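Side-chain contacts in MerB2 (Bacillus megaterium, PDB 5C17), which probably cleaves the carbon-mercury bond of organomercurial compounds as an alkylmercury lyase, and here holds a mercury(II) ion beside a bound dithiol: residues Leu15-Lys20 with Asp155-Trp160; Thr5-Phe10 with Gly201-Lys206; Thr88-Ile91 with Arg96-Phe99. All coordinates share one frame; numbering follows the deposited sequence.

Contact 1 (Leu15-Lys20 with Asp155-Trp160); sequences LAKLPK and DSEAPW. With DTV ((2S,3S)-1,4-dimercaptobutane-2,3-diol), chain D.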
loop_
_atom_site.group_PDB
_atom_site.type_symbol
_atom_site.label_atom_id
_atom_site.label_comp_id
_atom_site.label_asym_id
_atom_site.label_seq_id
_atom_site.Cartn_x
_atom_site.Cartn_y
_atom_site.Cartn_z
ATOM N N LEU A 15 5.210 14.786 -2.650
ATOM C CA LEU A 15 5.518 15.625 -1.490
ATOM C C LEU A 15 5.394 17.113 -1.819
ATOM O O LEU A 15 4.921 17.902 -0.993
ATOM C CB LEU A 15 6.926 15.329 -0.979
ATOM C CG LEU A 15 7.084 14.061 -0.154
ATOM C CD1 LEU A 15 8.545 13.686 0.031
ATOM C CD2 LEU A 15 6.406 14.227 1.208
ATOM N N ALA A 16 5.814 17.499 -3.021
ATOM C CA ALA A 16 5.707 18.886 -3.451
ATOM C C ALA A 16 4.241 19.338 -3.513
ATOM O O ALA A 16 3.932 20.505 -3.246
ATOM C CB ALA A 16 6.372 19.063 -4.811
ATOM N N LYS A 17 3.353 18.414 -3.877
ATOM C CA LYS A 17 1.923 18.707 -4.040
ATOM C C LYS A 17 1.142 18.730 -2.728
ATOM O O LYS A 17 0.100 19.371 -2.632
ATOM C CB LYS A 17 1.274 17.657 -4.954
ATOM C CG LYS A 17 1.674 17.742 -6.396
ATOM C CD LYS A 17 1.236 16.484 -7.169
ATOM C CE LYS A 17 1.359 16.693 -8.654
ATOM N NZ LYS A 17 0.279 17.571 -9.167
ATOM N N LEU A 18 1.606 17.977 -1.744
ATOM C CA LEU A 18 0.872 17.832 -0.500
ATOM C C LEU A 18 1.097 19.012 0.436
ATOM O O LEU A 18 2.146 19.650 0.394
ATOM C CB LEU A 18 1.292 16.551 0.204
ATOM C CG LEU A 18 0.838 15.268 -0.480
ATOM C CD1 LEU A 18 1.454 14.066 0.203
ATOM C CD2 LEU A 18 -0.692 15.151 -0.482
ATOM N N PRO A 19 0.116 19.300 1.303
ATOM C CA PRO A 19 0.297 20.333 2.330
ATOM C C PRO A 19 1.499 20.079 3.240
ATOM O O PRO A 19 1.870 18.932 3.447
ATOM C CB PRO A 19 -0.970 20.215 3.168
ATOM C CG PRO A 19 -1.949 19.546 2.328
ATOM C CD PRO A 19 -1.221 18.694 1.360
ATOM N N LYS A 20 2.060 21.130 3.824
ATOM C CA LYS A 20 3.292 21.012 4.635
ATOM C C LYS A 20 3.223 20.044 5.835
ATOM O O LYS A 20 4.240 19.434 6.197
ATOM C CB LYS A 20 3.747 22.396 5.132
ATOM C CG LYS A 20 4.320 23.290 4.036
ATOM C CD LYS A 20 4.804 24.628 4.586
ATOM C CE LYS A 20 4.984 25.654 3.477
ATOM N NZ LYS A 20 6.391 26.146 3.357
ATOM N N ASP A 155 1.214 7.807 -10.949
ATOM C CA ASP A 155 0.386 8.988 -11.329
ATOM C C ASP A 155 0.286 9.799 -10.001
ATOM O O ASP A 155 -0.276 9.353 -9.091
ATOM C CB ASP A 155 -0.982 8.431 -11.864
ATOM C CG ASP A 155 -2.007 9.476 -12.329
ATOM O OD1 ASP A 155 -2.150 10.551 -11.779
ATOM O OD2 ASP A 155 -2.801 9.138 -13.214
ATOM N N SER A 156 0.897 10.923 -9.927
ATOM C CA SER A 156 0.838 11.794 -8.742
ATOM C C SER A 156 -0.520 12.417 -8.449
ATOM O O SER A 156 -0.695 12.928 -7.386
ATOM C CB SER A 156 1.774 12.924 -8.882
ATOM O OG SER A 156 1.350 13.771 -9.855
ATOM N N GLU A 157 -1.468 12.307 -9.363
ATOM C CA GLU A 157 -2.795 12.831 -9.089
ATOM C C GLU A 157 -3.835 11.737 -8.946
ATOM O O GLU A 157 -4.962 12.011 -8.582
ATOM C CB GLU A 157 -3.199 13.825 -10.176
ATOM C CG GLU A 157 -2.519 15.160 -10.031
ATOM C CD GLU A 157 -2.913 15.902 -8.757
ATOM O OE1 GLU A 157 -4.117 15.974 -8.427
ATOM O OE2 GLU A 157 -2.007 16.426 -8.077
ATOM N N ALA A 158 -3.442 10.493 -9.199
ATOM C CA ALA A 158 -4.367 9.383 -9.136
ATOM C C ALA A 158 -4.631 9.033 -7.686
ATOM O O ALA A 158 -3.704 9.018 -6.891
ATOM C CB ALA A 158 -3.790 8.182 -9.862
ATOM N N PRO A 159 -5.896 8.760 -7.346
ATOM C CA PRO A 159 -6.147 8.273 -5.994
ATOM C C PRO A 159 -5.563 6.875 -5.793
ATOM O O PRO A 159 -5.449 6.106 -6.759
ATOM C CB PRO A 159 -7.676 8.251 -5.899
ATOM C CG PRO A 159 -8.152 8.157 -7.305
ATOM C CD PRO A 159 -7.136 8.866 -8.141
ATOM N N TRP A 160 -5.200 6.547 -4.561
ATOM C CA TRP A 160 -4.525 5.286 -4.276
ATOM C C TRP A 160 -5.534 4.142 -4.021
ATOM O O TRP A 160 -5.753 3.301 -4.890
ATOM C CB TRP A 160 -3.581 5.408 -3.072
ATOM C CG TRP A 160 -2.338 6.289 -3.199
ATOM C CD1 TRP A 160 -2.173 7.403 -3.977
ATOM C CD2 TRP A 160 -1.103 6.125 -2.468
ATOM N NE1 TRP A 160 -0.894 7.915 -3.806
ATOM C CE2 TRP A 160 -0.227 7.151 -2.880
ATOM C CE3 TRP A 160 -0.657 5.197 -1.505
ATOM C CZ2 TRP A 160 1.066 7.284 -2.358
ATOM C CZ3 TRP A 160 0.638 5.323 -1.011
ATOM C CH2 TRP A 160 1.479 6.360 -1.438
HETATM S S1 DTV D . -0.253 6.162 -7.613
HETATM C C1 DTV D . 0.563 4.866 -6.682
HETATM C C2 DTV D . -0.231 4.400 -5.473
HETATM O O2 DTV D . -1.408 3.767 -5.891
HETATM C C3 DTV D . 0.533 3.421 -4.575
HETATM O O3 DTV D . 1.669 4.073 -4.041
HETATM C C4 DTV D . 0.979 2.159 -5.295
HETATM S S4 DTV D . 1.304 0.809 -4.168
#

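Contact 2 (Thr5-Phe10 with Gly201-Lys206); sequences TELKKF and GNELKK. With DTV ((2S,3S)-1,4-dimercaptobutane-2,3-diol), chain D.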
loop_
_atom_site.group_PDB
_atom_site.type_symbol
_atom_site.label_atom_id
_atom_site.label_comp_id
_atom_site.label_asym_id
_atom_site.label_seq_id
_atom_site.Cartn_x
_atom_site.Cartn_y
_atom_site.Cartn_z
ATOM N N THR A 5 14.252 5.138 -10.454
ATOM C CA THR A 5 14.297 6.596 -10.557
ATOM C C THR A 5 12.879 7.130 -10.606
ATOM O O THR A 5 12.534 8.110 -9.945
ATOM C CB THR A 5 15.067 7.042 -11.827
ATOM O OG1 THR A 5 16.450 6.695 -11.684
ATOM C CG2 THR A 5 14.947 8.549 -12.058
ATOM N N GLU A 6 12.042 6.450 -11.370
ATOM C CA GLU A 6 10.672 6.866 -11.537
ATOM C C GLU A 6 9.934 6.898 -10.188
ATOM O O GLU A 6 9.214 7.860 -9.908
ATOM C CB GLU A 6 9.989 5.948 -12.546
ATOM C CG GLU A 6 8.547 6.296 -12.815
ATOM C CD GLU A 6 7.929 5.414 -13.880
ATOM O OE1 GLU A 6 8.685 4.842 -14.689
ATOM O OE2 GLU A 6 6.683 5.292 -13.904
ATOM N N LEU A 7 10.103 5.870 -9.350
ATOM C CA LEU A 7 9.411 5.824 -8.058
ATOM C C LEU A 7 9.862 6.941 -7.119
ATOM O O LEU A 7 9.047 7.585 -6.466
ATOM C CB LEU A 7 9.621 4.465 -7.388
ATOM C CG LEU A 7 8.856 4.249 -6.091
ATOM C CD1 LEU A 7 7.337 4.410 -6.309
ATOM C CD2 LEU A 7 9.197 2.887 -5.540
ATOM N N LYS A 8 11.164 7.156 -7.037
ATOM C CA LYS A 8 11.702 8.248 -6.227
ATOM C C LYS A 8 11.119 9.572 -6.689
ATOM O O LYS A 8 10.701 10.407 -5.870
ATOM C CB LYS A 8 13.229 8.299 -6.342
ATOM C CG LYS A 8 13.908 6.997 -6.024
ATOM C CD LYS A 8 15.416 7.103 -6.111
ATOM C CE LYS A 8 16.072 5.861 -5.535
ATOM N NZ LYS A 8 17.533 6.035 -5.422
ATOM N N LYS A 9 11.081 9.778 -8.003
ATOM C CA LYS A 9 10.581 11.032 -8.553
ATOM C C LYS A 9 9.076 11.188 -8.333
ATOM O O LYS A 9 8.591 12.296 -8.116
ATOM C CB LYS A 9 10.923 11.168 -10.044
ATOM C CG LYS A 9 12.416 11.214 -10.347
ATOM C CD LYS A 9 13.120 12.373 -9.688
ATOM C CE LYS A 9 14.609 12.347 -10.037
ATOM N NZ LYS A 9 15.338 13.554 -9.567
ATOM N N PHE A 10 8.343 10.077 -8.384
ATOM C CA PHE A 10 6.920 10.075 -8.041
ATOM C C PHE A 10 6.699 10.610 -6.636
ATOM O O PHE A 10 5.853 11.476 -6.418
ATOM C CB PHE A 10 6.342 8.657 -8.207
ATOM C CG PHE A 10 5.059 8.403 -7.434
ATOM C CD1 PHE A 10 3.815 8.774 -7.946
ATOM C CD2 PHE A 10 5.095 7.738 -6.216
ATOM C CE1 PHE A 10 2.651 8.516 -7.223
ATOM C CE2 PHE A 10 3.930 7.485 -5.498
ATOM C CZ PHE A 10 2.720 7.862 -6.008
ATOM N N GLY A 201 9.741 -0.491 -0.730
ATOM C CA GLY A 201 9.575 0.002 0.626
ATOM C C GLY A 201 10.637 1.009 1.004
ATOM O O GLY A 201 10.414 1.817 1.898
ATOM N N ASN A 202 11.800 0.961 0.351
ATOM C CA ASN A 202 12.833 1.975 0.554
ATOM C C ASN A 202 12.286 3.375 0.298
ATOM O O ASN A 202 12.497 4.299 1.091
ATOM C CB ASN A 202 14.016 1.752 -0.399
ATOM C CG ASN A 202 14.861 0.542 -0.041
ATOM O OD1 ASN A 202 14.721 -0.037 1.024
ATOM N ND2 ASN A 202 15.767 0.164 -0.945
ATOM N N GLU A 203 11.565 3.517 -0.802
ATOM C CA GLU A 203 11.063 4.806 -1.224
ATOM C C GLU A 203 9.879 5.238 -0.343
ATOM O O GLU A 203 9.709 6.417 -0.062
ATOM C CB GLU A 203 10.694 4.762 -2.708
ATOM C CG GLU A 203 11.908 4.901 -3.650
ATOM C CD GLU A 203 12.733 3.622 -3.820
ATOM O OE1 GLU A 203 13.858 3.731 -4.350
ATOM O OE2 GLU A 203 12.267 2.515 -3.465
ATOM N N LEU A 204 9.070 4.282 0.101
ATOM C CA LEU A 204 8.004 4.616 1.033
ATOM C C LEU A 204 8.599 5.137 2.348
ATOM O O LEU A 204 8.106 6.102 2.922
ATOM C CB LEU A 204 7.125 3.404 1.302
ATOM C CG LEU A 204 5.952 3.626 2.259
ATOM C CD1 LEU A 204 5.063 4.754 1.781
ATOM C CD2 LEU A 204 5.154 2.348 2.387
ATOM N N LYS A 205 9.657 4.498 2.832
ATOM C CA LYS A 205 10.331 4.968 4.039
ATOM C C LYS A 205 10.865 6.386 3.888
ATOM O O LYS A 205 10.737 7.206 4.797
ATOM C CB LYS A 205 11.494 4.067 4.396
ATOM C CG LYS A 205 11.153 2.845 5.151
ATOM C CD LYS A 205 12.302 1.856 5.007
ATOM C CE LYS A 205 12.537 0.985 6.213
ATOM N NZ LYS A 205 13.514 -0.114 5.877
ATOM N N LYS A 206 11.472 6.665 2.739
ATOM C CA LYS A 206 11.974 8.003 2.459
ATOM C C LYS A 206 10.821 9.010 2.444
ATOM O O LYS A 206 10.947 10.093 2.987
ATOM C CB LYS A 206 12.727 8.018 1.131
ATOM C CG LYS A 206 13.229 9.382 0.714
ATOM C CD LYS A 206 14.398 9.826 1.542
ATOM C CE LYS A 206 15.032 11.088 0.954
ATOM N NZ LYS A 206 15.859 10.769 -0.254
HETATM S S1 DTV D . -0.253 6.162 -7.613
HETATM C C1 DTV D . 0.563 4.866 -6.682
HETATM C C2 DTV D . -0.231 4.400 -5.473
HETATM O O2 DTV D . -1.408 3.767 -5.891
HETATM C C3 DTV D . 0.533 3.421 -4.575
HETATM O O3 DTV D . 1.669 4.073 -4.041
HETATM C C4 DTV D . 0.979 2.159 -5.295
HETATM S S4 DTV D . 1.304 0.809 -4.168
#

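Contact 3 (Thr88-Ile91 with Arg96-Phe99); sequences TNQI and RTLF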
loop_
_atom_site.group_PDB
_atom_site.type_symbol
_atom_site.label_atom_id
_atom_site.label_comp_id
_atom_site.label_asym_id
_atom_site.label_seq_id
_atom_site.Cartn_x
_atom_site.Cartn_y
_atom_site.Cartn_z
ATOM N N THR A 88 -8.334 -8.390 -0.033
ATOM C CA THR A 88 -7.892 -9.686 -0.531
ATOM C C THR A 88 -6.489 -10.035 -0.026
ATOM O O THR A 88 -6.117 -11.193 -0.002
ATOM C CB THR A 88 -7.896 -9.661 -2.054
ATOM O OG1 THR A 88 -9.248 -9.551 -2.481
ATOM C CG2 THR A 88 -7.288 -10.941 -2.680
ATOM N N ASN A 89 -5.719 -9.031 0.357
ATOM C CA ASN A 89 -4.302 -9.208 0.657
ATOM C C ASN A 89 -4.065 -9.160 2.147
ATOM O O ASN A 89 -3.957 -8.094 2.738
ATOM C CB ASN A 89 -3.482 -8.149 -0.065
ATOM C CG ASN A 89 -3.974 -7.929 -1.460
ATOM O OD1 ASN A 89 -3.936 -8.835 -2.275
ATOM N ND2 ASN A 89 -4.495 -6.751 -1.728
ATOM N N GLN A 90 -4.021 -10.339 2.754
ATOM C CA GLN A 90 -3.860 -10.469 4.195
ATOM C C GLN A 90 -2.386 -10.526 4.536
ATOM O O GLN A 90 -1.635 -11.247 3.902
ATOM C CB GLN A 90 -4.581 -11.728 4.688
ATOM C CG GLN A 90 -4.732 -11.808 6.208
ATOM C CD GLN A 90 -5.714 -12.899 6.654
ATOM O OE1 GLN A 90 -6.716 -13.170 5.982
ATOM N NE2 GLN A 90 -5.428 -13.525 7.787
ATOM N N ILE A 91 -1.977 -9.741 5.523
ATOM C CA ILE A 91 -0.585 -9.717 5.951
ATOM C C ILE A 91 -0.470 -9.877 7.455
ATOM O O ILE A 91 -1.049 -9.122 8.225
ATOM C CB ILE A 91 0.154 -8.460 5.460
ATOM C CG1 ILE A 91 -0.519 -7.179 5.941
ATOM C CG2 ILE A 91 0.185 -8.468 3.945
ATOM C CD1 ILE A 91 0.293 -5.940 5.649
ATOM N N ARG A 96 0.208 -9.317 14.460
ATOM C CA ARG A 96 -1.204 -9.092 14.165
ATOM C C ARG A 96 -1.544 -9.286 12.699
ATOM O O ARG A 96 -0.683 -9.234 11.812
ATOM C CB ARG A 96 -1.650 -7.708 14.610
ATOM C CG ARG A 96 -0.751 -6.602 14.175
ATOM C CD ARG A 96 -1.309 -5.235 14.593
ATOM N NE ARG A 96 -1.725 -5.182 15.990
ATOM C CZ ARG A 96 -0.934 -4.848 17.005
ATOM N NH1 ARG A 96 -1.427 -4.831 18.236
ATOM N NH2 ARG A 96 0.343 -4.540 16.806
ATOM N N THR A 97 -2.822 -9.515 12.464
ATOM C CA THR A 97 -3.334 -9.691 11.124
ATOM C C THR A 97 -3.860 -8.371 10.604
ATOM O O THR A 97 -4.848 -7.835 11.101
ATOM C CB THR A 97 -4.462 -10.708 11.096
ATOM O OG1 THR A 97 -3.975 -11.953 11.602
ATOM C CG2 THR A 97 -4.941 -10.895 9.680
ATOM N N LEU A 98 -3.177 -7.850 9.606
ATOM C CA LEU A 98 -3.560 -6.628 8.929
ATOM C C LEU A 98 -3.792 -6.945 7.455
ATOM O O LEU A 98 -3.762 -8.108 7.043
ATOM C CB LEU A 98 -2.477 -5.556 9.128
ATOM C CG LEU A 98 -2.247 -5.112 10.583
ATOM C CD1 LEU A 98 -0.975 -4.295 10.734
ATOM C CD2 LEU A 98 -3.423 -4.290 11.076
ATOM N N PHE A 99 -4.038 -5.911 6.664
ATOM C CA PHE A 99 -4.345 -6.092 5.254
ATOM C C PHE A 99 -3.633 -5.038 4.438
ATOM O O PHE A 99 -3.219 -4.009 4.968
ATOM C CB PHE A 99 -5.855 -6.018 5.039
ATOM C CG PHE A 99 -6.608 -7.037 5.822
ATOM C CD1 PHE A 99 -7.038 -6.755 7.109
ATOM C CD2 PHE A 99 -6.871 -8.294 5.288
ATOM C CE1 PHE A 99 -7.722 -7.713 7.848
ATOM C CE2 PHE A 99 -7.567 -9.246 6.029
ATOM C CZ PHE A 99 -7.990 -8.943 7.309
#

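Contact 1 (Leu15-Lys20 with Asp155-Trp160)
K17, at the end of helix 5-17, reaches out to E157 and closes a salt bridge, NZ standing 2.8 Å from E157 OE2. The ammonium group meets that oxygen on its anti side, about 29° out of the carboxylate plane. The lysine chain runs extended as far as CE and folds at its last torsion (chi4 -74°), which swings NZ onto the acid, while the glutamate bends at chi2 to come the other way. K17 CD also lies 3.4 Å from E157 OE2, so the end of the lysine chain, and not the ammonium alone, rests against the acid. R65 makes a second salt bridge to the same oxygen through NH2 and hydrogen-bonds S156 O through NH1; two cations on one oxygen would probably favour the ionised acid.

One residue earlier, S156 OG lies 3.2 Å from K17 CE, resting against the methylene next to the ammonium. The bend that carries S156 and E157 is an Asx turn: D155 OD1 takes the N-H of E157 on its anti lone pair, at 3.1 Å from E157 N with an angle of 143° at the hydrogen.

The two ends of this segment line the ligand pocket. At one, the dithiol lies over one face of the W160 indole, its O3 3.4 Å from W160 CZ3; at the other, D155 O is 3.5 Å from its sulfur S1. A158 O sits in the ring plane at the indole edge.

The loop follows strand 148-151 and leads into helix 160-164, with P159 at the N-cap. Beside it S156 touches L13 and W160 touches L14 of helix 5-17. Beyond that helix's end, L18 packs on F207 of helix 194-207 and P19 on V58 and I61 of helix 52-64.

Contact 2 (Thr5-Phe10 with Gly201-Lys206)
E203 is the residue of segment 201-206 that meets L7 and K8, and the segment is helical throughout. G201 O accepts the N-H of K205, at 2.9 Å from K205 N, and N202 turns past the contact to touch K4 and T111.

E203 points at helix 5-17 and lies buried against it. It is modelled in two conformers, and what follows is for one of them. Its CB is 3.7 Å from L7 CD2; L7 CG stands anti to the backbone N (chi1 -175°), and chi2 then decides that CD2 is the methyl facing E203. E203 CG lies 3.7 Å from K8 CG, and the bend at chi2 (79°) turns the carboxylate back over the lysine chain, across it at an angle. E203 OE1 rests 3.3 Å from K8 CE. The opposite charges stay further apart, with K8 NZ 4.5 Å from E203 OE1, too far for a salt bridge; the acid has its ionic partner in K4, whose NZ pairs with OE2.

L204, next in line, packs on Y11 and on E108 and A112 of helix 103-113, and K205 reaches A112 and V114.

This is helix-against-helix packing between the first and last helices of the chain, close beside the ligand pocket. There F10, one turn on from L7, meets F154 in a T-shaped stack and brings CZ to 3.8 Å from C1 of the bound dithiol.

Contact 3 (Thr88-Ile91 with Arg96-Phe99)
The amide of Q90 and the ring of F99 rise side by side from the same face of the sheet, pointing the same way, with their planes 60° apart, so they do not stack flat. The nearest approach is made by the aliphatic part: Q90 CG lies 3.8 Å from F99 CE2, an oblique approach, and N89 O comes at the ring obliquely too. T97 CG2 comes over the same face of the amide as the ring, nearer the nitrogen end, 3.3 Å from Q90 NE2. Q90 CG is anti to its own backbone N and the chain is extended, which carries the amide past the ring and up to the threonine. P86 and T87 also pack on F99.

These residues belong to a beta hairpin, strands 89-93 and 96-100, whose short segments run antiparallel at 151°. Q90 and F99 form a non-hydrogen-bonded pair, and I91 and L98 the hydrogen-bonded one beside it. The latter is joined by two bonds, I91 N to L98 O at 2.9 Å and L98 N to I91 O at 2.8 Å. F99 CA, in the non-hydrogen-bonded pair, makes a bent CA-H...O contact with N89 O, 3.2 Å away.

I91 and L98 lie on the face away from the aromatic ring. With I91 CG1 held between the backbone N and carbonyl carbon (chi1 58°), it leans on the partner strand, 3.5 Å from L98 O and 4.1 Å from L98 CB. Both side chains rest on L82, and I91 also on T106 of helix 103-113. N89, whose side chain is about 8 Å from the mercury ion, hydrogen-bonds S121 OG through OD1 and A100 O through ND2.

Starting at the N terminus, helix 5-17 supplies the first half of two contacts: its opening turns enter contact 2 and its last turn contact 1. The chain then builds the eight-stranded antiparallel sheet, in which contact 3 closes a short hairpin of neighbouring strands. Contact 1 closes the next larger loop, when the 155-160 segment returns to the helix end, and contact 2 the widest, when helix 194-207 comes back to the helix start. The three loops therefore nest and none cross. Contacts 1 and 2 adjoin through F10, packed against D155 and W160, and share the dithiol. Contact 3 lies across the chain's centre, about 25 and 23 Å from them between centres.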